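CT009 (Chlamydia trachomatis, PDB 4GQM) is of unknown function but carries a helix-turn-helix domain, which makes a role in binding DNA plausible, and crystallises as a sub-domain-swapped pair of chains. Local coordinates at residues T36-R39 against L40-E44; G49-G52 against K53-P57. All coordinates share one frame; numbering follows the deposited sequence.

Contact 1: T36-R39 against L40-E44; sequences TSIR and LSALE
The turn of the helix-turn-helix domain, between helix 29-36 and helix 40-48, is where I38 and R39 meet A42 and L43 in the first turn of the second helix. R39 sits at the N-cap position, and its carbonyl starts the helical bonding: L43 N gives R39 O a bond of 3.1 Å, nearly straight at 164°, while A42 N reaches the same oxygen only weakly. Next to this polar link is a small apolar cluster. CG2 of I38 stands anti to the backbone N, with CG1 beside that nitrogen at chi1 -59°, and this sets the methyl group against the helix. There I38 CG2 touches L43 CD2 at 3.7 Å and A42 CB at 4.0 Å. The I38 and L43 side chains cross at about a right angle, and the other L43 methyl, CD1, lies 3.7 Å from I38 O. L43 also packs on L29 and V32 of the preceding helix and on Y67 of the second subunit; E33 OE2 takes a hydrogen bond from L40 N, at the start of the new helix. Ahead of I38 the chain leaves the first helix through S37, whose phi is positive. An ST turn holds this bend, I38 N donating to T36 OG1 at 3.1 Å.

Contact 2: G49-G52 against K53-P57; sequences GHLG and KLISP
H50 holds its ring with CG anti to the backbone N (chi1 -164°), which turns the imidazole to the start of helix 51-55 with ND1 facing K53 N; K53 starts with CG beside its own nitrogen (chi1 -72°), and from there the lysine chain runs out across the ring. This is an N-cap made by a histidine: H50 ND1 accepts from K53 N at 3.0 Å, with the donor tilted 22° out of the ring plane. Accepting this N-H requires a lone pair on ND1, hence no proton there. The K53 chain, extended beyond CG, passes obliquely over one ring face in a CH-pi contact, K53 CG lying 3.8 Å from the centroid of the H50 ring; farther out, CE approaches CD2 and NE2. Just before the cap, G49 ends helix 40-48 in a Schellman motif with positive phi, so one helix closes and the next opens within two residues.

Backbone bonds carry the short helix onward. L54 N reaches H50 O in the carbonyl plane at 3.2 Å, and I55 N bonds L51 O. On the inner side L51 packs on L100 and L103 of helix 83-104 and on I88 of the second subunit, so this side belongs to the hydrophobic interior. At the far end the carbonyl of G52 is gripped twice by one residue: S56 N approaches from one face of its plane at 2.9 Å, and S56 OG from the opposite face, donating its hydroxyl proton to G52 O at 2.7 Å.

Overall arrangement
Contacts 1 and 2 lie in series along the chain, at the start of helix 40-48 and along the whole of the short helix 51-55, with centres 13 Å apart; they touch where A42 O lies against L54 CD2. Each includes an N-cap residue, R39 in contact 1 and H50 in contact 2, but the chemistry differs. In contact 1 the cross-contact hydrogen bonds are backbone to backbone, and buried I38, A42 and L43 supply the apolar packing. In contact 2 side chains cap and bind: the exposed H50 and K53 form a surface pair, while L51, L54 and I55 are buried. Each contact also meets the second subunit, contact 1 through residues such as A42 on F63, contact 2 through L54 on A60.

Contact 1: T36-R39 against L40-E44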
loop_
_atom_site.group_PDB
_atom_site.type_symbol
_atom_site.label_atom_id
_atom_site.label_comp_id
_atom_site.label_asym_id
_atom_site.label_seq_id
_atom_site.Cartn_x
_atom_site.Cartn_y
_atom_site.Cartn_z
ATOM N N THR A 36 -4.744 12.317 9.038
ATOM C CA THR A 36 -3.626 11.782 8.285
ATOM C C THR A 36 -4.041 11.224 6.936
ATOM O O THR A 36 -3.196 10.995 6.088
ATOM C CB THR A 36 -2.936 10.636 9.036
ATOM O OG1 THR A 36 -3.833 9.524 9.178
ATOM C CG2 THR A 36 -2.476 11.095 10.424
ATOM N N SER A 37 -5.331 10.936 6.784
ATOM C CA SER A 37 -5.844 10.230 5.615
ATOM C C SER A 37 -5.278 8.813 5.458
ATOM O O SER A 37 -5.332 8.236 4.362
ATOM C CB SER A 37 -5.610 11.046 4.341
ATOM O OG SER A 37 -6.374 12.234 4.391
ATOM N N ILE A 38 -4.702 8.264 6.524
ATOM C CA ILE A 38 -4.312 6.868 6.532
ATOM C C ILE A 38 -5.575 6.069 6.811
ATOM O O ILE A 38 -6.326 6.335 7.760
ATOM C CB ILE A 38 -3.297 6.564 7.651
ATOM C CG1 ILE A 38 -2.043 7.410 7.478
ATOM C CG2 ILE A 38 -2.956 5.102 7.653
ATOM C CD1 ILE A 38 -1.194 7.401 8.727
ATOM N N ARG A 39 -5.840 5.077 5.989
ATOM C CA ARG A 39 -7.049 4.298 6.172
ATOM C C ARG A 39 -7.163 3.669 7.544
ATOM O O ARG A 39 -6.187 3.132 8.102
ATOM C CB ARG A 39 -7.064 3.172 5.158
ATOM C CG ARG A 39 -7.165 3.589 3.757
ATOM C CD ARG A 39 -8.520 4.056 3.447
ATOM N NE ARG A 39 -8.546 4.502 2.070
ATOM C CZ ARG A 39 -9.556 5.172 1.538
ATOM N NH1 ARG A 39 -10.623 5.466 2.284
ATOM N NH2 ARG A 39 -9.498 5.553 0.277
ATOM N N LEU A 40 -8.374 3.648 8.068
ATOM C CA LEU A 40 -8.642 3.077 9.369
ATOM C C LEU A 40 -8.127 1.648 9.482
ATOM O O LEU A 40 -7.506 1.314 10.513
ATOM C CB LEU A 40 -10.150 3.178 9.628
ATOM C CG LEU A 40 -10.613 2.646 10.958
ATOM C CD1 LEU A 40 -10.011 3.432 12.085
ATOM C CD2 LEU A 40 -12.103 2.715 11.042
ATOM N N SER A 41 -8.321 0.805 8.471
ATOM C CA SER A 41 -7.900 -0.577 8.542
ATOM C C SER A 41 -6.359 -0.668 8.725
ATOM O O SER A 41 -5.867 -1.569 9.376
ATOM C CB SER A 41 -8.347 -1.341 7.300
ATOM O OG SER A 41 -7.807 -0.723 6.154
ATOM N N ALA A 42 -5.629 0.224 8.081
ATOM C CA ALA A 42 -4.175 0.240 8.219
ATOM C C ALA A 42 -3.758 0.659 9.639
ATOM O O ALA A 42 -2.870 0.066 10.245
ATOM C CB ALA A 42 -3.566 1.142 7.177
ATOM N N LEU A 43 -4.425 1.672 10.188
ATOM C CA LEU A 43 -4.157 2.099 11.550
ATOM C C LEU A 43 -4.445 0.963 12.525
ATOM O O LEU A 43 -3.679 0.765 13.482
ATOM C CB LEU A 43 -4.996 3.342 11.893
ATOM C CG LEU A 43 -4.672 4.585 11.078
ATOM C CD1 LEU A 43 -5.714 5.648 11.300
ATOM C CD2 LEU A 43 -3.259 5.120 11.384
ATOM N N GLU A 44 -5.551 0.254 12.345
ATOM C CA GLU A 44 -5.902 -0.847 13.201
ATOM C C GLU A 44 -4.828 -1.915 13.137
ATOM O O GLU A 44 -4.447 -2.484 14.163
ATOM C CB GLU A 44 -7.254 -1.451 12.801
ATOM C CG GLU A 44 -8.426 -0.542 13.090
ATOM C CD GLU A 44 -9.744 -1.046 12.548
ATOM O OE1 GLU A 44 -9.750 -1.978 11.721
ATOM O OE2 GLU A 44 -10.795 -0.499 12.930
#

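Contact 2: G49-G52 against K53-P57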
loop_
_atom_site.group_PDB
_atom_site.type_symbol
_atom_site.label_atom_id
_atom_site.label_comp_id
_atom_site.label_asym_id
_atom_site.label_seq_id
_atom_site.Cartn_x
_atom_site.Cartn_y
_atom_site.Cartn_z
ATOM N N GLY A 49 -0.380 -4.831 15.586
ATOM C CA GLY A 49 0.870 -5.495 15.223
ATOM C C GLY A 49 0.661 -6.680 14.315
ATOM O O GLY A 49 1.321 -7.708 14.439
ATOM N N HIS A 50 -0.245 -6.532 13.332
ATOM C CA HIS A 50 -0.636 -7.654 12.489
ATOM C C HIS A 50 0.085 -7.617 11.143
ATOM O O HIS A 50 -0.302 -6.873 10.225
ATOM C CB HIS A 50 -2.148 -7.687 12.339
ATOM C CG HIS A 50 -2.641 -8.992 11.831
ATOM N ND1 HIS A 50 -2.347 -9.465 10.570
ATOM C CD2 HIS A 50 -3.365 -9.951 12.439
ATOM C CE1 HIS A 50 -2.882 -10.660 10.418
ATOM N NE2 HIS A 50 -3.502 -10.980 11.541
ATOM N N LEU A 51 1.128 -8.412 10.996
ATOM C CA LEU A 51 1.960 -8.393 9.796
ATOM C C LEU A 51 1.164 -8.713 8.541
ATOM O O LEU A 51 1.316 -8.044 7.512
ATOM C CB LEU A 51 3.132 -9.369 9.907
ATOM C CG LEU A 51 4.134 -9.316 8.776
ATOM C CD1 LEU A 51 4.794 -7.973 8.628
ATOM C CD2 LEU A 51 5.203 -10.428 8.915
ATOM N N GLY A 52 0.366 -9.762 8.580
ATOM C CA GLY A 52 -0.403 -10.150 7.411
ATOM C C GLY A 52 -1.304 -9.043 6.934
ATOM O O GLY A 52 -1.410 -8.805 5.713
ATOM N N LYS A 53 -2.005 -8.369 7.826
ATOM C CA LYS A 53 -2.878 -7.293 7.394
ATOM C C LYS A 53 -2.104 -6.142 6.801
ATOM O O LYS A 53 -2.652 -5.389 5.988
ATOM C CB LYS A 53 -3.779 -6.817 8.550
ATOM C CG LYS A 53 -4.849 -7.791 8.910
ATOM C CD LYS A 53 -5.596 -7.381 10.183
ATOM C CE LYS A 53 -6.519 -8.521 10.604
ATOM N NZ LYS A 53 -7.316 -8.245 11.789
ATOM N N LEU A 54 -0.857 -5.948 7.234
ATOM C CA LEU A 54 -0.020 -4.871 6.712
ATOM C C LEU A 54 0.607 -5.157 5.360
ATOM O O LEU A 54 0.735 -4.260 4.536
ATOM C CB LEU A 54 1.070 -4.568 7.744
ATOM C CG LEU A 54 0.619 -3.951 9.060
ATOM C CD1 LEU A 54 1.730 -3.942 10.114
ATOM C CD2 LEU A 54 0.090 -2.551 8.844
ATOM N N ILE A 55 1.056 -6.392 5.153
ATOM C CA ILE A 55 1.846 -6.793 3.976
ATOM C C ILE A 55 1.060 -7.481 2.874
ATOM O O ILE A 55 1.466 -7.461 1.724
ATOM C CB ILE A 55 2.949 -7.784 4.401
ATOM C CG1 ILE A 55 3.971 -7.120 5.320
ATOM C CG2 ILE A 55 3.644 -8.399 3.177
ATOM C CD1 ILE A 55 4.729 -5.960 4.651
ATOM N N SER A 56 -0.036 -8.128 3.232
ATOM C CA SER A 56 -0.754 -8.947 2.231
ATOM C C SER A 56 -1.406 -8.172 1.092
ATOM O O SER A 56 -1.413 -8.679 -0.041
ATOM C CB SER A 56 -1.856 -9.796 2.919
ATOM O OG SER A 56 -1.292 -10.721 3.779
ATOM N N PRO A 57 -2.003 -7.016 1.313
ATOM C CA PRO A 57 -2.709 -6.359 0.190
ATOM C C PRO A 57 -1.825 -5.974 -0.949
ATOM O O PRO A 57 -0.682 -5.549 -0.771
ATOM C CB PRO A 57 -3.290 -5.083 0.845
ATOM C CG PRO A 57 -3.442 -5.434 2.278
ATOM C CD PRO A 57 -2.215 -6.305 2.601
#